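Local coordinates for protein subtilase cytotoxin subunit A (Escherichia coli, PDB 2IY9) that is the protease subunit of an AB5 toxin, a subtilase-family serine endoprotease that cleaves the host endoplasmic reticulum chaperone BiP and so provokes a stress response and cell death, at residues Ala276-Ser279 with Gly280-Ala284. Numbering follows the deposited sequence.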
# COMPACT_ATOMS: atom_id res chain seq x y z
N ALA A 276 3.74 -0.52 0.21
CA ALA A 276 3.90 0.01 1.57
C ALA A 276 4.34 1.47 1.54
O ALA A 276 3.86 2.31 2.31
CB ALA A 276 4.88 -0.85 2.36
N ILE A 277 5.28 1.76 0.65
CA ILE A 277 5.84 3.09 0.52
C ILE A 277 4.77 4.10 0.10
O ILE A 277 4.69 5.21 0.65
CB ILE A 277 7.07 3.06 -0.41
CG1 ILE A 277 8.23 2.35 0.31
CG2 ILE A 277 7.47 4.48 -0.85
CD1 ILE A 277 9.41 1.95 -0.59
N VAL A 278 3.92 3.71 -0.87
CA VAL A 278 2.84 4.60 -1.32
C VAL A 278 1.87 4.88 -0.18
O VAL A 278 1.44 6.02 0.01
CB VAL A 278 2.10 4.06 -2.57
CG1 VAL A 278 0.83 4.89 -2.83
CG2 VAL A 278 3.03 4.11 -3.79
N SER A 279 1.54 3.84 0.58
CA SER A 279 0.69 3.98 1.77
C SER A 279 1.27 4.95 2.78
O SER A 279 0.53 5.71 3.39
CB SER A 279 0.44 2.62 2.44
OG SER A 279 -0.43 1.84 1.65
N GLY A 280 2.59 4.92 2.97
CA GLY A 280 3.23 5.88 3.90
C GLY A 280 3.09 7.32 3.43
O GLY A 280 2.90 8.23 4.24
N VAL A 281 3.19 7.53 2.12
CA VAL A 281 3.03 8.87 1.55
C VAL A 281 1.58 9.32 1.73
O VAL A 281 1.33 10.43 2.17
CB VAL A 281 3.46 8.93 0.06
CG1 VAL A 281 3.18 10.33 -0.54
CG2 VAL A 281 4.96 8.55 -0.08
N LEU A 282 0.63 8.46 1.41
CA LEU A 282 -0.77 8.79 1.64
C LEU A 282 -1.06 9.07 3.12
O LEU A 282 -1.83 9.98 3.44
CB LEU A 282 -1.70 7.72 1.08
CG LEU A 282 -1.91 7.67 -0.44
CD1 LEU A 282 -2.47 6.28 -0.83
CD2 LEU A 282 -2.83 8.78 -0.92
N ALA A 283 -0.43 8.31 4.01
CA ALA A 283 -0.57 8.55 5.46
C ALA A 283 -0.11 9.96 5.83
O ALA A 283 -0.81 10.67 6.57
CB ALA A 283 0.20 7.51 6.27
N ALA A 284 1.04 10.36 5.31
CA ALA A 284 1.61 11.68 5.54
C ALA A 284 0.67 12.78 5.05
O ALA A 284 0.45 13.77 5.75
CB ALA A 284 2.97 11.79 4.85
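Val278 and Leu282 leave the helix on the same side, one turn apart, with their branches running alongside, and between them they make the direct side-chain contact of this turn. Val278 reaches along the helix with CG1, set anti to its backbone N (chi1 170°), and meets CD1 of Leu282 at 4.1 Å. Both side chains also pack on Val178 of the neighbouring strand 176-180.

Backbone bonding joins the same residues. Four successive i to i+4 hydrogen bonds run from Gly280, Val281, Leu282 and Ala283 back to Ala276, Ile277, Val278 and Ser279. The bond from Leu282 N to Val278 O, 2.9 Å long, is the straightest at 171°; that from Ala283 N to Ser279 O is the shortest at 2.8 Å.

Other side chains pack on carbonyls of the preceding turn. Val281 brings CG2, beside its own backbone N, to 3.4 Å from Ile277 O, and the CB of Ala283 stands equally close to Ser279 O. Ile277 and Val281 both touch Leu321, on a different flank from the side that bears Val278 and Leu282. The buried hydroxyl of Ser279 is satisfied by a hydrogen bond with Asn148 ND2 and a weak one with Thr275 O.

Ala276 fits against Met93, Leu96 and Ile97 of helix 84-98, and its side chain is about 7 Å from that of Ser272. This is the buried central helix of the subtilisin-like fold, whose first turn holds Ser272, the inferred charge-relay serine, as in other subtilases, and which here runs through the core beside the parallel sheet.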